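Local coordinates for ubiquitin-conjugating enzyme E2 U (Homo sapiens, PDB 1YRV), which catalyses the covalent attachment of ubiquitin to other proteins, as an E2 enzyme that receives ubiquitin from an E1, at residues E60-S65 / A130-L135; S136-E141 / R150-D155. All coordinates share one frame; numbering follows the deposited sequence.

Contact 1 (E60-S65 / A130-L135); sequences EGLQNS and ALQVML
L62 and Q132 meet where the loop after strand 54-60 passes helix 124-135, the helix that packs on the antiparallel sheet of the UBC core fold, the part of the longer protein that this chain holds; L131 and Q132 both touch I59 of strand 54-60. Q132 and V133 of the helix meet the side chain of L62 and the backbone carbonyl of E60. Q132 leaves the helix with CG anti to its backbone N (chi1 -179°) and continues extended through chi2, which carries its amide to the end of the strand. There NE2 donates to E60 O at 3.2 Å, a bent bond with an N-H...O angle of 140°; the donor is tilted 22° from the carbonyl plane, and E60 O in turn lies out of the amide plane of Q132. The arm of Q132 is also packed: L62 crosses it at about a right angle and sets CD1 3.8 Å from Q132 CG, with Q132 OE1 equally near that methyl. The other branch of L62 turns to the next residue of the helix, CD2 lying 3.9 Å from V133 CA and 4.2 Å from V133 CG1. L62 thus straddles two consecutive helix residues, one methyl on each. The backbone nearby is also held: S136 OG bonds Q132 O, and L62-S65 form a type II beta turn. Within that turn S65 OG donates to L62 O at 2.6 Å, approaching from above the carbonyl plane.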
ATOM      1  N   GLU A  60       1.546  -9.371  -2.890  1.00 52.80           N
ATOM      2  CA  GLU A  60       2.572 -10.373  -2.610  1.00 55.20           C
ATOM      3  C   GLU A  60       3.959  -9.738  -2.521  1.00 56.56           C
ATOM      4  O   GLU A  60       4.253  -8.737  -3.201  1.00 55.65           O
ATOM      5  CB  GLU A  60       2.562 -11.469  -3.675  1.00 55.47           C
ATOM      6  CG  GLU A  60       1.329 -12.358  -3.616  1.00 60.12           C
ATOM      7  CD  GLU A  60       1.308 -13.442  -4.713  1.00 62.69           C
ATOM      8  OE1 GLU A  60       2.182 -13.391  -5.619  1.00 63.31           O
ATOM      9  OE2 GLU A  60       0.411 -14.332  -4.673  1.00 62.75           O
ATOM     10  N   GLY A  61       4.790 -10.311  -1.650  1.00 57.91           N
ATOM     11  CA  GLY A  61       6.139  -9.815  -1.459  1.00 59.13           C
ATOM     12  C   GLY A  61       6.900  -9.826  -2.766  1.00 59.56           C
ATOM     13  O   GLY A  61       6.789 -10.757  -3.543  1.00 57.77           O
ATOM     14  N   LEU A  62       7.676  -8.785  -3.019  1.00 61.97           N
ATOM     15  CA  LEU A  62       8.421  -8.724  -4.265  1.00 64.59           C
ATOM     16  C   LEU A  62       9.340  -9.934  -4.424  1.00 67.47           C
ATOM     17  O   LEU A  62       9.657 -10.650  -3.453  1.00 68.23           O
ATOM     18  CB  LEU A  62       9.253  -7.448  -4.317  1.00 62.70           C
ATOM     19  CG  LEU A  62       9.621  -6.939  -5.697  1.00 60.18           C
ATOM     20  CD1 LEU A  62       8.363  -6.708  -6.464  1.00 58.19           C
ATOM     21  CD2 LEU A  62      10.448  -5.674  -5.588  1.00 59.59           C
ATOM     22  N   GLN A  63       9.775 -10.155  -5.658  1.00 70.35           N
ATOM     23  CA  GLN A  63      10.666 -11.269  -5.951  1.00 71.55           C
ATOM     24  C   GLN A  63      12.087 -10.986  -5.551  1.00 71.08           C
ATOM     25  O   GLN A  63      12.608  -9.893  -5.778  1.00 70.77           O
ATOM     26  CB  GLN A  63      10.621 -11.624  -7.437  1.00 73.83           C
ATOM     27  CG  GLN A  63       9.371 -12.366  -7.796  1.00 77.39           C
ATOM     28  CD  GLN A  63       8.979 -13.322  -6.682  1.00 79.88           C
ATOM     29  OE1 GLN A  63       8.451 -12.897  -5.650  1.00 81.84           O
ATOM     30  NE2 GLN A  63       9.268 -14.613  -6.865  1.00 80.26           N
ATOM     31  N   ASN A  64      12.708 -11.995  -4.959  1.00 70.28           N
ATOM     32  CA  ASN A  64      14.085 -11.903  -4.522  1.00 70.81           C
ATOM     33  C   ASN A  64      14.225 -10.805  -3.458  1.00 69.63           C
ATOM     34  O   ASN A  64      15.215 -10.078  -3.402  1.00 71.07           O
ATOM     35  CB  ASN A  64      15.018 -11.644  -5.732  1.00 71.82           C
ATOM     36  CG  ASN A  64      14.919 -12.734  -6.818  1.00 72.51           C
ATOM     37  OD1 ASN A  64      14.230 -12.559  -7.828  1.00 71.41           O
ATOM     38  ND2 ASN A  64      15.601 -13.861  -6.601  1.00 73.19           N
ATOM     39  N   SER A  65      13.211 -10.686  -2.615  1.00 67.16           N
ATOM     40  CA  SER A  65      13.234  -9.701  -1.549  1.00 64.64           C
ATOM     41  C   SER A  65      12.974 -10.448  -0.243  1.00 63.50           C
ATOM     42  O   SER A  65      12.479 -11.590  -0.232  1.00 60.77           O
ATOM     43  CB  SER A  65      12.140  -8.630  -1.764  1.00 64.10           C
ATOM     44  OG  SER A  65      10.841  -9.182  -1.604  1.00 62.21           O
ATOM     45  N   ALA A 130       3.611   0.446  -7.111  1.00 41.16           N
ATOM     46  CA  ALA A 130       4.638   1.159  -6.351  1.00 41.64           C
ATOM     47  C   ALA A 130       4.751   0.595  -4.937  1.00 42.15           C
ATOM     48  O   ALA A 130       5.868   0.354  -4.446  1.00 43.99           O
ATOM     49  CB  ALA A 130       4.358   2.684  -6.296  1.00 39.07           C
ATOM     50  N   LEU A 131       3.610   0.383  -4.282  1.00 43.73           N
ATOM     51  CA  LEU A 131       3.586  -0.182  -2.917  1.00 43.89           C
ATOM     52  C   LEU A 131       4.358  -1.494  -2.857  1.00 44.42           C
ATOM     53  O   LEU A 131       5.185  -1.708  -1.977  1.00 46.60           O
ATOM     54  CB  LEU A 131       2.137  -0.438  -2.474  1.00 43.62           C
ATOM     55  CG  LEU A 131       1.474   0.462  -1.410  1.00 45.39           C
ATOM     56  CD1 LEU A 131       1.963   1.855  -1.508  1.00 43.80           C
ATOM     57  CD2 LEU A 131      -0.031   0.393  -1.589  1.00 42.85           C
ATOM     58  N   GLN A 132       4.061  -2.380  -3.791  1.00 44.20           N
ATOM     59  CA  GLN A 132       4.742  -3.658  -3.846  1.00 46.65           C
ATOM     60  C   GLN A 132       6.250  -3.499  -3.834  1.00 46.52           C
ATOM     61  O   GLN A 132       6.913  -4.076  -2.999  1.00 49.47           O
ATOM     62  CB  GLN A 132       4.315  -4.417  -5.096  1.00 43.99           C
ATOM     63  CG  GLN A 132       4.960  -5.758  -5.204  1.00 48.70           C
ATOM     64  CD  GLN A 132       4.423  -6.570  -6.378  1.00 47.44           C
ATOM     65  OE1 GLN A 132       4.744  -6.305  -7.537  1.00 48.83           O
ATOM     66  NE2 GLN A 132       3.575  -7.545  -6.080  1.00 51.04           N
ATOM     67  N   VAL A 133       6.790  -2.693  -4.737  1.00 46.48           N
ATOM     68  CA  VAL A 133       8.228  -2.520  -4.781  1.00 46.53           C
ATOM     69  C   VAL A 133       8.820  -1.861  -3.556  1.00 47.99           C
ATOM     70  O   VAL A 133       9.820  -2.338  -3.010  1.00 49.93           O
ATOM     71  CB  VAL A 133       8.650  -1.706  -5.983  1.00 47.59           C
ATOM     72  CG1 VAL A 133      10.167  -1.552  -5.990  1.00 47.36           C
ATOM     73  CG2 VAL A 133       8.160  -2.396  -7.259  1.00 47.60           C
ATOM     74  N   MET A 134       8.209  -0.767  -3.126  1.00 46.26           N
ATOM     75  CA  MET A 134       8.685  -0.028  -1.982  1.00 46.21           C
ATOM     76  C   MET A 134       8.605  -0.841  -0.707  1.00 47.25           C
ATOM     77  O   MET A 134       9.570  -0.926   0.023  1.00 46.53           O
ATOM     78  CB  MET A 134       7.886   1.278  -1.828  1.00 46.08           C
ATOM     79  CG  MET A 134       7.863   2.188  -3.078  1.00 48.34           C
ATOM     80  SD  MET A 134       7.403   3.992  -2.793  1.00 57.24           S
ATOM     81  CE  MET A 134       7.572   4.662  -4.586  1.00 51.20           C
ATOM     82  N   LEU A 135       7.464  -1.455  -0.439  1.00 47.70           N
ATOM     83  CA  LEU A 135       7.347  -2.218   0.793  1.00 50.15           C
ATOM     84  C   LEU A 135       8.276  -3.456   0.819  1.00 53.97           C
ATOM     85  O   LEU A 135       8.523  -4.052   1.889  1.00 54.48           O
ATOM     86  CB  LEU A 135       5.886  -2.615   1.038  1.00 46.55           C
ATOM     87  CG  LEU A 135       5.017  -1.475   1.593  1.00 43.04           C
ATOM     88  CD1 LEU A 135       3.543  -1.741   1.309  1.00 34.82           C
ATOM     89  CD2 LEU A 135       5.253  -1.287   3.099  1.00 43.09           C
TER

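Contact 2 (S136-E141 / R150-D155); sequences SNPVLE and RILVKD
The segment 136-141 runs in an irregular, non-helical course past the last turn of helix 146-153, both belonging to the C-terminal part of the UBC core fold; the backbones stay well apart, with 8.1 Å between L140 CA and V153 CA at their nearest. The helix gives out at K154, the first residue to leave helical angles, and D155 is the N-cap just before helix 156-166, its OD1 accepting from L158 N. Side chains alone bridge the gap, and all of them are apolar. P138 and L140, two residues apart, both send their CB toward the helix, and L152 reaches across to both with one methyl. With chi1 at 172° the L152 side chain points away from its own backbone N, and CD2 is the branch that reaches the loop, 4.1 Å from P138 CG and 4.0 Å from L140 CD2. L152 crosses both partners at about a right angle. L152 also touches Y159 of helix 156-166, while P138 also packs on W67, H97 and N99, so the small cluster links the two C-terminal helices to loops of the core. The contact is thin, near the surface, and L140 and V153 at its border are largely open to solvent. There the two residues approach obliquely through single methyls, L140 CD2 standing 4.1 Å from V153 CG2.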
ATOM      1  N   SER A 136       8.812  -3.825  -0.340  1.00 54.56           N
ATOM      2  CA  SER A 136       9.735  -4.954  -0.416  1.00 57.35           C
ATOM      3  C   SER A 136      11.186  -4.482  -0.416  1.00 59.23           C
ATOM      4  O   SER A 136      12.095  -5.293  -0.535  1.00 61.77           O
ATOM      5  CB  SER A 136       9.475  -5.767  -1.674  1.00 52.92           C
ATOM      6  OG  SER A 136       8.165  -6.266  -1.652  1.00 52.64           O
ATOM      7  N   ASN A 137      11.391  -3.177  -0.279  1.00 61.55           N
ATOM      8  CA  ASN A 137      12.717  -2.599  -0.283  1.00 62.57           C
ATOM      9  C   ASN A 137      12.773  -1.431   0.657  1.00 63.58           C
ATOM     10  O   ASN A 137      12.727  -0.281   0.241  1.00 64.62           O
ATOM     11  CB  ASN A 137      13.102  -2.134  -1.685  1.00 63.90           C
ATOM     12  CG  ASN A 137      13.149  -3.280  -2.670  1.00 66.43           C
ATOM     13  OD1 ASN A 137      13.918  -4.231  -2.492  1.00 69.39           O
ATOM     14  ND2 ASN A 137      12.310  -3.218  -3.698  1.00 64.36           N
ATOM     15  N   PRO A 138      12.861  -1.716   1.953  1.00 65.37           N
ATOM     16  CA  PRO A 138      12.933  -0.705   3.006  1.00 66.19           C
ATOM     17  C   PRO A 138      14.027   0.366   2.815  1.00 68.75           C
ATOM     18  O   PRO A 138      15.071   0.139   2.194  1.00 69.08           O
ATOM     19  CB  PRO A 138      13.160  -1.553   4.255  1.00 65.04           C
ATOM     20  CG  PRO A 138      12.391  -2.800   3.946  1.00 63.26           C
ATOM     21  CD  PRO A 138      12.801  -3.074   2.530  1.00 63.68           C
ATOM     22  N   VAL A 139      13.754   1.539   3.368  1.00 70.85           N
ATOM     23  CA  VAL A 139      14.666   2.666   3.317  1.00 72.71           C
ATOM     24  C   VAL A 139      15.367   2.631   4.664  1.00 74.74           C
ATOM     25  O   VAL A 139      14.924   3.279   5.624  1.00 75.24           O
ATOM     26  CB  VAL A 139      13.890   4.008   3.203  1.00 73.08           C
ATOM     27  CG1 VAL A 139      14.853   5.182   3.136  1.00 73.13           C
ATOM     28  CG2 VAL A 139      12.978   3.980   1.993  1.00 72.05           C
ATOM     29  N   LEU A 140      16.443   1.857   4.751  1.00 76.36           N
ATOM     30  CA  LEU A 140      17.177   1.744   6.006  1.00 77.88           C
ATOM     31  C   LEU A 140      17.636   3.111   6.504  1.00 79.20           C
ATOM     32  O   LEU A 140      17.847   3.298   7.701  1.00 78.99           O
ATOM     33  CB  LEU A 140      18.387   0.828   5.824  1.00 77.69           C
ATOM     34  CG  LEU A 140      18.075  -0.593   5.351  1.00 77.35           C
ATOM     35  CD1 LEU A 140      19.367  -1.308   4.970  1.00 76.74           C
ATOM     36  CD2 LEU A 140      17.332  -1.335   6.452  1.00 77.62           C
ATOM     37  N   GLU A 141      17.765   4.057   5.574  1.00 81.16           N
ATOM     38  CA  GLU A 141      18.214   5.416   5.875  1.00 83.37           C
ATOM     39  C   GLU A 141      17.781   5.910   7.251  1.00 82.73           C
ATOM     40  O   GLU A 141      18.602   6.063   8.167  1.00 82.83           O
ATOM     41  CB  GLU A 141      17.725   6.393   4.793  1.00 86.45           C
ATOM     42  CG  GLU A 141      17.852   7.876   5.179  1.00 91.02           C
ATOM     43  CD  GLU A 141      19.290   8.325   5.464  1.00 93.75           C
ATOM     44  OE1 GLU A 141      19.457   9.440   6.032  1.00 94.82           O
ATOM     45  OE2 GLU A 141      20.242   7.574   5.113  1.00 95.02           O
ATOM     46  N   ARG A 150      17.431  -2.656  12.166  1.00 50.19           N
ATOM     47  CA  ARG A 150      18.624  -3.216  12.767  1.00 52.20           C
ATOM     48  C   ARG A 150      18.732  -4.729  12.476  1.00 52.62           C
ATOM     49  O   ARG A 150      19.728  -5.188  11.932  1.00 53.69           O
ATOM     50  CB  ARG A 150      18.573  -2.950  14.264  1.00 51.19           C
ATOM     51  CG  ARG A 150      19.753  -3.422  15.022  1.00 53.62           C
ATOM     52  CD  ARG A 150      19.757  -2.718  16.342  1.00 53.39           C
ATOM     53  NE  ARG A 150      18.731  -3.210  17.260  1.00 51.39           N
ATOM     54  CZ  ARG A 150      18.620  -2.760  18.508  1.00 50.49           C
ATOM     55  NH1 ARG A 150      19.453  -1.808  18.942  1.00 49.60           N
ATOM     56  NH2 ARG A 150      17.742  -3.301  19.346  1.00 47.62           N
ATOM     57  N   ILE A 151      17.703  -5.496  12.809  1.00 52.66           N
ATOM     58  CA  ILE A 151      17.741  -6.939  12.576  1.00 54.04           C
ATOM     59  C   ILE A 151      17.848  -7.299  11.109  1.00 56.87           C
ATOM     60  O   ILE A 151      18.431  -8.334  10.737  1.00 57.16           O
ATOM     61  CB  ILE A 151      16.495  -7.628  13.119  1.00 53.85           C
ATOM     62  CG1 ILE A 151      16.605  -7.708  14.638  1.00 53.71           C
ATOM     63  CG2 ILE A 151      16.330  -9.025  12.478  1.00 52.63           C
ATOM     64  CD1 ILE A 151      15.400  -8.316  15.301  1.00 53.11           C
ATOM     65  N   LEU A 152      17.240  -6.461  10.276  1.00 58.58           N
ATOM     66  CA  LEU A 152      17.252  -6.670   8.841  1.00 59.80           C
ATOM     67  C   LEU A 152      18.673  -6.536   8.328  1.00 61.60           C
ATOM     68  O   LEU A 152      19.161  -7.391   7.583  1.00 59.73           O
ATOM     69  CB  LEU A 152      16.349  -5.634   8.169  1.00 61.56           C
ATOM     70  CG  LEU A 152      16.379  -5.568   6.640  1.00 60.64           C
ATOM     71  CD1 LEU A 152      16.299  -6.969   6.054  1.00 59.20           C
ATOM     72  CD2 LEU A 152      15.207  -4.709   6.159  1.00 61.01           C
ATOM     73  N   VAL A 153      19.326  -5.452   8.739  1.00 63.83           N
ATOM     74  CA  VAL A 153      20.698  -5.179   8.337  1.00 68.00           C
ATOM     75  C   VAL A 153      21.615  -6.398   8.548  1.00 69.72           C
ATOM     76  O   VAL A 153      22.202  -6.937   7.600  1.00 70.36           O
ATOM     77  CB  VAL A 153      21.254  -3.977   9.116  1.00 68.57           C
ATOM     78  CG1 VAL A 153      22.709  -3.742   8.731  1.00 69.33           C
ATOM     79  CG2 VAL A 153      20.409  -2.744   8.813  1.00 69.16           C
ATOM     80  N   LYS A 154      21.730  -6.842   9.788  1.00 71.50           N
ATOM     81  CA  LYS A 154      22.564  -7.992  10.086  1.00 73.60           C
ATOM     82  C   LYS A 154      21.712  -9.244  10.093  1.00 73.64           C
ATOM     83  O   LYS A 154      20.728  -9.314  10.799  1.00 75.79           O
ATOM     84  CB  LYS A 154      23.221  -7.814  11.450  1.00 75.57           C
ATOM     85  CG  LYS A 154      24.693  -7.434  11.383  1.00 78.58           C
ATOM     86  CD  LYS A 154      25.574  -8.683  11.305  1.00 80.99           C
ATOM     87  CE  LYS A 154      25.343  -9.479  10.013  1.00 82.33           C
ATOM     88  NZ  LYS A 154      26.199 -10.704   9.967  1.00 83.03           N
ATOM     89  N   ASP A 155      22.073 -10.238   9.304  1.00 73.74           N
ATOM     90  CA  ASP A 155      21.302 -11.472   9.297  1.00 72.61           C
ATOM     91  C   ASP A 155      19.863 -11.292   8.813  1.00 72.57           C
ATOM     92  O   ASP A 155      18.916 -11.344   9.597  1.00 72.51           O
ATOM     93  CB  ASP A 155      21.273 -12.080  10.700  1.00 72.68           C
ATOM     94  CG  ASP A 155      20.863 -13.538  10.692  1.00 73.14           C
ATOM     95  OD1 ASP A 155      20.048 -13.923   9.817  1.00 72.33           O
ATOM     96  OD2 ASP A 155      21.357 -14.284  11.567  1.00 72.65           O
TER

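In the fold
Contacts 1 and 2 follow each other along the chain, their centres 14 Å apart: helix 124-135 takes part in contact 1, and the chain following it enters contact 2. S136 and N137 join them. S136 OG lies 2.9 Å from L62 N, probably a hydrogen bond, and L62 CD2 packs 3.6 Å from N137 ND2, so the first residues of 136-141 rest against the loop 60-65. Contact 1 lies away from the predicted thioester cysteine, C108, although L135 touches the adjacent P107. Contact 2 comes nearer, the side chain of P138 being about 10 Å from that of C108.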